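Local structure of transcription regulator (Lactobacillus plantarum WCFS1, 3CLK) at residues B[25-30]-B[70-75]; B[64-69]-B[87-92]; B[103-108]-B[241-246]. The protein probably regulates transcription as a dimeric DNA-binding protein of the LacI type, with a periplasmic-binding-protein-like domain that in relatives senses a small effector molecule. One frame throughout, in Å; residues are numbered along the deposited sequence.

Interaction 1 (B[25-30]-B[70-75])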
# COMPACT_ATOMS: atom_id res chain seq x y z
N GLN B 25 5.68 -5.35 2.96
CA GLN B 25 5.96 -6.18 4.13
C GLN B 25 7.05 -7.19 3.82
O GLN B 25 7.91 -7.46 4.65
CB GLN B 25 4.68 -6.91 4.57
CG GLN B 25 3.62 -5.98 5.14
CD GLN B 25 4.18 -5.08 6.23
OE1 GLN B 25 4.66 -5.55 7.27
NE2 GLN B 25 4.13 -3.77 6.00
N ILE B 26 7.02 -7.75 2.61
CA ILE B 26 8.05 -8.71 2.22
C ILE B 26 9.36 -7.94 2.01
O ILE B 26 10.42 -8.38 2.45
CB ILE B 26 7.69 -9.44 0.91
CG1 ILE B 26 6.33 -10.12 1.05
CG2 ILE B 26 8.77 -10.46 0.58
CD1 ILE B 26 5.89 -10.86 -0.20
N LEU B 27 9.27 -6.80 1.34
CA LEU B 27 10.44 -5.97 1.06
C LEU B 27 11.14 -5.50 2.33
O LEU B 27 12.37 -5.41 2.37
CB LEU B 27 10.06 -4.76 0.20
CG LEU B 27 9.63 -5.04 -1.25
CD1 LEU B 27 9.12 -3.76 -1.89
CD2 LEU B 27 10.80 -5.60 -2.04
N ASP B 28 10.37 -5.20 3.37
CA ASP B 28 10.98 -4.76 4.63
C ASP B 28 11.81 -5.90 5.19
O ASP B 28 12.92 -5.69 5.68
CB ASP B 28 9.92 -4.35 5.65
CG ASP B 28 9.22 -3.05 5.28
OD1 ASP B 28 9.87 -2.16 4.70
OD2 ASP B 28 8.01 -2.93 5.58
N GLY B 29 11.28 -7.12 5.10
CA GLY B 29 11.99 -8.28 5.60
C GLY B 29 13.25 -8.53 4.80
O GLY B 29 14.29 -8.88 5.36
N ILE B 30 13.16 -8.36 3.49
CA ILE B 30 14.30 -8.55 2.60
C ILE B 30 15.34 -7.49 2.89
O ILE B 30 16.53 -7.78 3.03
CB ILE B 30 13.88 -8.43 1.11
CG1 ILE B 30 12.98 -9.61 0.72
CG2 ILE B 30 15.11 -8.39 0.21
CD1 ILE B 30 12.43 -9.50 -0.68
N LEU B 70 14.73 -12.45 -6.14
CA LEU B 70 13.57 -12.86 -5.37
C LEU B 70 12.33 -12.38 -6.13
O LEU B 70 12.23 -11.20 -6.47
CB LEU B 70 13.61 -12.24 -3.98
CG LEU B 70 14.82 -12.62 -3.12
CD1 LEU B 70 14.80 -11.83 -1.81
CD2 LEU B 70 14.80 -14.11 -2.85
N LEU B 71 11.40 -13.29 -6.41
CA LEU B 71 10.20 -12.90 -7.14
C LEU B 71 8.99 -12.91 -6.22
O LEU B 71 8.52 -13.97 -5.80
CB LEU B 71 9.98 -13.83 -8.35
CG LEU B 71 11.14 -13.83 -9.36
CD1 LEU B 71 12.17 -14.88 -8.95
CD2 LEU B 71 10.62 -14.11 -10.75
N LEU B 72 8.50 -11.71 -5.92
CA LEU B 72 7.36 -11.53 -5.04
C LEU B 72 6.03 -11.79 -5.73
O LEU B 72 5.46 -10.90 -6.37
CB LEU B 72 7.36 -10.11 -4.46
CG LEU B 72 8.61 -9.66 -3.71
CD1 LEU B 72 8.28 -8.46 -2.83
CD2 LEU B 72 9.15 -10.79 -2.86
N SER B 73 5.54 -13.01 -5.59
CA SER B 73 4.27 -13.41 -6.17
C SER B 73 4.13 -13.00 -7.63
O SER B 73 3.19 -12.29 -8.00
CB SER B 73 3.13 -12.80 -5.35
OG SER B 73 1.90 -13.42 -5.67
N ILE B 74 5.07 -13.45 -8.46
CA ILE B 74 5.03 -13.15 -9.89
C ILE B 74 4.80 -14.45 -10.66
O ILE B 74 5.52 -15.43 -10.46
CB ILE B 74 6.35 -12.49 -10.39
CG1 ILE B 74 6.23 -10.97 -10.36
CG2 ILE B 74 6.65 -12.94 -11.82
CD1 ILE B 74 6.23 -10.38 -8.98
N ALA B 75 3.80 -14.45 -11.53
CA ALA B 75 3.49 -15.63 -12.33
C ALA B 75 4.17 -15.50 -13.69
O ALA B 75 3.62 -14.94 -14.63
CB ALA B 75 1.97 -15.75 -12.51
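Ile-26, Leu-27 and Ile-30 of helix 22-34 close over Leu-70 and Leu-72 of strand 68-72, a helix-on-sheet contact in the parallel alpha/beta subdomain of the periplasmic-binding-protein-like fold, formed mostly by the N-terminal part of the chain with helix 240-256 and strand 265-267 added from later in it. The contact is wholly aliphatic and buried. Leu-72 takes the central place: its two methyls divide the helix surface between them, CD1 lying against CB of Ile-26 at 3.9 Å and against the branch of Leu-27, CD2 turning to the isoleucines. Ile-26 and Leu-72 reach toward each other end on, and Ile-26 CG2 meets Leu-72 CD2 at 3.5 Å, tighter than usual for two methyl carbons. Leu-27 comes in at a slant, its CD2 3.9 Å from Leu-72 CD1. One turn further along the helix, Ile-30 meets Leu-70 head on, while it and Leu-72 slide past each other in opposite directions.

The short axes run nearly antiparallel, at 159°, and stand 10.6 Å apart, which brings Ile-26 opposite Leu-72 and Ile-30 opposite Leu-70. Leu-71, between the two leucines, points to the other face of the sheet, where it touches Phe-93. Strand 68-72 is held on one edge by backbone bonds to Ala-12 and Val-14 and on the other by bonds to Cys-92 and Leu-94. Leu-94 extends the apolar floor beneath Ile-26 and Ile-30, and helix 240-256 borders the contact, Phe-240 touching Ile-26, Val-248 touching Ile-30 and Ile-251 touching Leu-70. In Ile-30 CD1 stands anti to CA (chi2 175°), which brings it to 3.5 Å from Leu-70 CD1.

Interaction 2 (B[64-69]-B[87-92])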
# COMPACT_ATOMS: atom_id res chain seq x y z
N ARG B 64 22.41 -6.53 -15.43
CA ARG B 64 23.35 -5.99 -14.47
C ARG B 64 23.68 -7.06 -13.44
O ARG B 64 22.80 -7.81 -13.00
CB ARG B 64 22.76 -4.76 -13.78
CG ARG B 64 23.79 -3.87 -13.09
CD ARG B 64 24.59 -3.06 -14.10
NE ARG B 64 25.67 -2.30 -13.48
CZ ARG B 64 26.95 -2.66 -13.51
NH1 ARG B 64 27.32 -3.76 -14.15
NH2 ARG B 64 27.87 -1.92 -12.91
N PRO B 65 24.95 -7.15 -13.03
CA PRO B 65 25.38 -8.14 -12.04
C PRO B 65 24.60 -8.13 -10.72
O PRO B 65 24.62 -7.14 -9.99
CB PRO B 65 26.86 -7.79 -11.83
CG PRO B 65 27.26 -7.24 -13.17
CD PRO B 65 26.09 -6.35 -13.51
N VAL B 66 23.91 -9.23 -10.45
CA VAL B 66 23.15 -9.39 -9.21
C VAL B 66 23.48 -10.77 -8.66
O VAL B 66 23.70 -11.71 -9.42
CB VAL B 66 21.63 -9.29 -9.45
CG1 VAL B 66 21.27 -7.91 -9.94
CG2 VAL B 66 21.18 -10.36 -10.44
N MSE B 67 23.52 -10.90 -7.34
CA MSE B 67 23.86 -12.17 -6.71
C MSE B 67 22.66 -13.09 -6.53
O MSE B 67 22.82 -14.29 -6.31
CB MSE B 67 24.53 -11.91 -5.36
CG MSE B 67 23.62 -11.32 -4.30
SE MSE B 67 24.61 -10.77 -2.74
CE MSE B 67 25.37 -12.48 -2.27
N GLY B 68 21.46 -12.53 -6.61
CA GLY B 68 20.27 -13.34 -6.44
C GLY B 68 19.01 -12.59 -6.80
O GLY B 68 18.97 -11.35 -6.75
N ILE B 69 17.97 -13.33 -7.16
CA ILE B 69 16.69 -12.73 -7.53
C ILE B 69 15.54 -13.32 -6.73
O ILE B 69 15.40 -14.54 -6.63
CB ILE B 69 16.39 -12.94 -9.03
CG1 ILE B 69 17.51 -12.32 -9.88
CG2 ILE B 69 15.05 -12.30 -9.39
CD1 ILE B 69 17.31 -12.50 -11.37
N SER B 87 19.71 -18.24 -16.90
CA SER B 87 20.69 -17.21 -16.55
C SER B 87 21.66 -17.66 -15.46
O SER B 87 22.66 -16.99 -15.20
CB SER B 87 19.97 -15.94 -16.08
OG SER B 87 19.30 -16.15 -14.85
N ASP B 88 21.38 -18.80 -14.84
CA ASP B 88 22.24 -19.31 -13.77
C ASP B 88 22.34 -18.37 -12.58
O ASP B 88 23.37 -18.32 -11.91
CB ASP B 88 23.65 -19.61 -14.29
CG ASP B 88 23.76 -20.99 -14.90
OD1 ASP B 88 23.16 -21.94 -14.35
OD2 ASP B 88 24.46 -21.12 -15.92
N VAL B 89 21.28 -17.61 -12.34
CA VAL B 89 21.25 -16.68 -11.22
C VAL B 89 20.38 -17.30 -10.13
O VAL B 89 19.25 -17.70 -10.39
CB VAL B 89 20.64 -15.32 -11.61
CG1 VAL B 89 20.56 -14.42 -10.40
CG2 VAL B 89 21.48 -14.67 -12.71
N PRO B 90 20.91 -17.41 -8.90
CA PRO B 90 20.12 -17.99 -7.80
C PRO B 90 18.79 -17.24 -7.70
O PRO B 90 18.76 -16.01 -7.73
CB PRO B 90 21.01 -17.75 -6.58
CG PRO B 90 22.39 -17.80 -7.16
CD PRO B 90 22.24 -17.01 -8.43
N TYR B 91 17.69 -17.97 -7.59
CA TYR B 91 16.40 -17.31 -7.48
C TYR B 91 15.44 -18.08 -6.60
O TYR B 91 15.61 -19.28 -6.38
CB TYR B 91 15.79 -17.12 -8.88
CG TYR B 91 15.26 -18.39 -9.49
CD1 TYR B 91 13.94 -18.80 -9.25
CD2 TYR B 91 16.08 -19.23 -10.24
CE1 TYR B 91 13.46 -20.00 -9.75
CE2 TYR B 91 15.60 -20.45 -10.75
CZ TYR B 91 14.29 -20.82 -10.49
OH TYR B 91 13.81 -22.02 -10.98
N CYS B 92 14.42 -17.39 -6.10
CA CYS B 92 13.41 -17.99 -5.24
C CYS B 92 12.15 -17.13 -5.31
O CYS B 92 12.22 -15.90 -5.30
CB CYS B 92 13.91 -18.05 -3.79
SG CYS B 92 12.85 -19.01 -2.66
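Ile-69 and Tyr-91 form a parallel beta bridge where strands 68-72 and 91-94 come together, the two strands of a beta-alpha-beta unit whose crossover is helix 78-86. Two backbone bonds grip Ile-69. Its N donates to Pro-90 O at 2.9 Å, and its O accepts from Cys-92 N at 3.1 Å, with N-H...O angles of 157° and 147°. CA-H...O contacts reinforce the pair, Gly-68 CA approaching Pro-90 O at 3.3 Å and Tyr-91 CA approaching Ile-69 O at 3.1 Å. The Pro-90 ring is close as well, its CD 3.5 Å from Met-67 O. This is the tight part, and Ile-69 is buried in it.

Above the bridge the aliphatic groups cross at about right angles. Val-89 turns CG1 anti to its backbone N (chi1 177°), which lays this methyl over Ile-69, 3.7 Å from Ile-69 CG1. The packing loosens where the same methyl meets Val-66 CG2, at 4.1 Å, between two partly exposed residues. Met-67, a selenomethionine, starts its side chain away from segment 87-92 and touches Tyr-39 and Ile-11. Of the Tyr-91 side chain, CB is the part near Ile-69; the ring leads away, with Val-89 O in plane at its edge.

Past helix 78-86, Asp-88 is the first residue to leave helical backbone angles, with positive phi, and Ser-87 OG is hydrogen-bonded back to Leu-84 O. Leu-84 of helix 78-86 and Ile-62 of helix 53-63 both cover Ile-69, Leu-84 and Gln-85 also touch Tyr-91, and strand 11-15 flanks the other edge of strand 68-72 through Gly-68 and Ala-12.

Interaction 3 (B[103-108]-B[241-246])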
# COMPACT_ATOMS: atom_id res chain seq x y z
N PRO B 103 11.73 -23.45 -6.80
CA PRO B 103 11.94 -23.02 -5.42
C PRO B 103 11.00 -21.89 -5.01
O PRO B 103 10.83 -20.92 -5.74
CB PRO B 103 13.41 -22.59 -5.40
CG PRO B 103 13.60 -22.07 -6.80
CD PRO B 103 12.90 -23.10 -7.64
N PHE B 104 10.38 -22.02 -3.85
CA PHE B 104 9.48 -20.98 -3.38
C PHE B 104 9.36 -20.97 -1.86
O PHE B 104 9.65 -21.96 -1.19
CB PHE B 104 8.10 -21.14 -4.01
CG PHE B 104 7.29 -22.30 -3.48
CD1 PHE B 104 6.72 -22.25 -2.21
CD2 PHE B 104 7.08 -23.43 -4.26
CE1 PHE B 104 5.95 -23.30 -1.72
CE2 PHE B 104 6.31 -24.49 -3.79
CZ PHE B 104 5.74 -24.43 -2.52
N ILE B 105 8.95 -19.83 -1.34
CA ILE B 105 8.73 -19.64 0.08
C ILE B 105 7.41 -18.89 0.16
O ILE B 105 7.28 -17.78 -0.38
CB ILE B 105 9.82 -18.77 0.71
CG1 ILE B 105 11.17 -19.48 0.61
CG2 ILE B 105 9.45 -18.45 2.16
CD1 ILE B 105 12.35 -18.60 1.01
N SER B 106 6.43 -19.49 0.82
CA SER B 106 5.12 -18.87 0.95
C SER B 106 4.31 -19.57 2.03
O SER B 106 4.83 -20.43 2.75
CB SER B 106 4.36 -18.96 -0.37
OG SER B 106 4.08 -20.31 -0.69
N SER B 107 3.04 -19.20 2.12
CA SER B 107 2.13 -19.80 3.09
C SER B 107 1.52 -21.03 2.45
O SER B 107 1.59 -21.20 1.23
CB SER B 107 1.00 -18.83 3.46
OG SER B 107 1.49 -17.67 4.12
N ASP B 108 0.92 -21.88 3.27
CA ASP B 108 0.25 -23.07 2.77
C ASP B 108 -1.14 -22.54 2.41
O ASP B 108 -2.00 -22.40 3.28
CB ASP B 108 0.14 -24.12 3.87
CG ASP B 108 -0.50 -25.39 3.38
OD1 ASP B 108 -1.45 -25.32 2.58
OD2 ASP B 108 -0.05 -26.47 3.81
N PHE B 241 6.86 -10.68 6.27
CA PHE B 241 8.18 -10.24 6.70
C PHE B 241 9.14 -11.43 6.69
O PHE B 241 10.22 -11.37 6.10
CB PHE B 241 8.11 -9.66 8.11
CG PHE B 241 9.37 -8.94 8.53
CD1 PHE B 241 9.56 -7.60 8.21
CD2 PHE B 241 10.37 -9.62 9.23
CE1 PHE B 241 10.72 -6.93 8.60
CE2 PHE B 241 11.54 -8.96 9.61
CZ PHE B 241 11.71 -7.61 9.30
N GLN B 242 8.73 -12.51 7.34
CA GLN B 242 9.54 -13.71 7.42
C GLN B 242 9.83 -14.28 6.04
O GLN B 242 10.91 -14.82 5.81
CB GLN B 242 8.85 -14.76 8.29
CG GLN B 242 9.71 -16.00 8.54
CD GLN B 242 11.08 -15.64 9.11
OE1 GLN B 242 11.19 -14.89 10.08
NE2 GLN B 242 12.13 -16.19 8.50
N MSE B 243 8.88 -14.18 5.13
CA MSE B 243 9.10 -14.68 3.78
C MSE B 243 10.30 -13.96 3.21
O MSE B 243 11.17 -14.58 2.58
CB MSE B 243 7.89 -14.41 2.89
CG MSE B 243 6.66 -15.19 3.29
SE MSE B 243 5.26 -14.92 2.01
CE MSE B 243 3.75 -15.48 3.10
N GLY B 244 10.35 -12.66 3.43
CA GLY B 244 11.43 -11.84 2.94
C GLY B 244 12.76 -12.16 3.60
O GLY B 244 13.81 -12.15 2.95
N VAL B 245 12.71 -12.42 4.91
CA VAL B 245 13.91 -12.76 5.65
C VAL B 245 14.49 -14.07 5.12
O VAL B 245 15.65 -14.13 4.73
CB VAL B 245 13.61 -12.93 7.16
CG1 VAL B 245 14.84 -13.48 7.89
CG2 VAL B 245 13.21 -11.59 7.74
N THR B 246 13.66 -15.10 5.09
CA THR B 246 14.05 -16.43 4.62
C THR B 246 14.54 -16.39 3.18
O THR B 246 15.53 -17.06 2.83
CB THR B 246 12.86 -17.40 4.73
OG1 THR B 246 12.35 -17.38 6.07
CG2 THR B 246 13.29 -18.82 4.39
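Ile-105 of strand 104-106 points toward helix 240-256 and fits between Met-243 and Thr-246, one turn apart; the contact packs a helix on the parallel sheet of one subdomain of the periplasmic-binding-protein-like fold. Strand and helix segments run nearly antiparallel (157°), their axes 8.3 Å apart. The two branches of Ile-105 part company: CG2 faces the backbone of Met-243, 4.1 Å from Met-243 CA, whereas the longer arm carries CD1 to Thr-246 CG2 at 3.5 Å, these two side chains meeting at a slant. Thr-246 presents its methyl to the isoleucine and leaves OG1 to the helix, where Gln-242 NE2 donates to it at 2.7 Å with Thr-246 OG1 close to the amide plane.

Met-243, a selenomethionine, starts off to one side, and its extended chain (chi2 -174°, chi3 -161°) brings its end to the strand and runs along it, SE passing Ser-106 CA at 4.1 Å. Ser-95 and Gln-238 also border it. Ser-107 OG is hydrogen-bonded to Gln-238 OE1, and the terminal methyl Met-243 CE ends 3.3 Å from that Ser-107 OG.

All three contacts are built on one parallel sheet, in which strands 68-72, 91-94 and 104-106 lie side by side. Interactions 1 and 2 share strand 68-72, their centres about 15 Å apart, and meet where Leu-71 N approaches Cys-92 O at 3.0 Å, a probable hydrogen bond. Interactions 1 and 3 are closer, with centres about 8 Å apart: helices 22-34 and 240-256 pack together, Ile-30 CG1 lying 3.5 Å from Gly-244 O and Gly-29 CA 3.5 Å from Phe-241 CE1. Interactions 2 and 3, about 17 Å between centres, join through Cys-92, whose SG sits 3.7 Å from Ile-105 CG1.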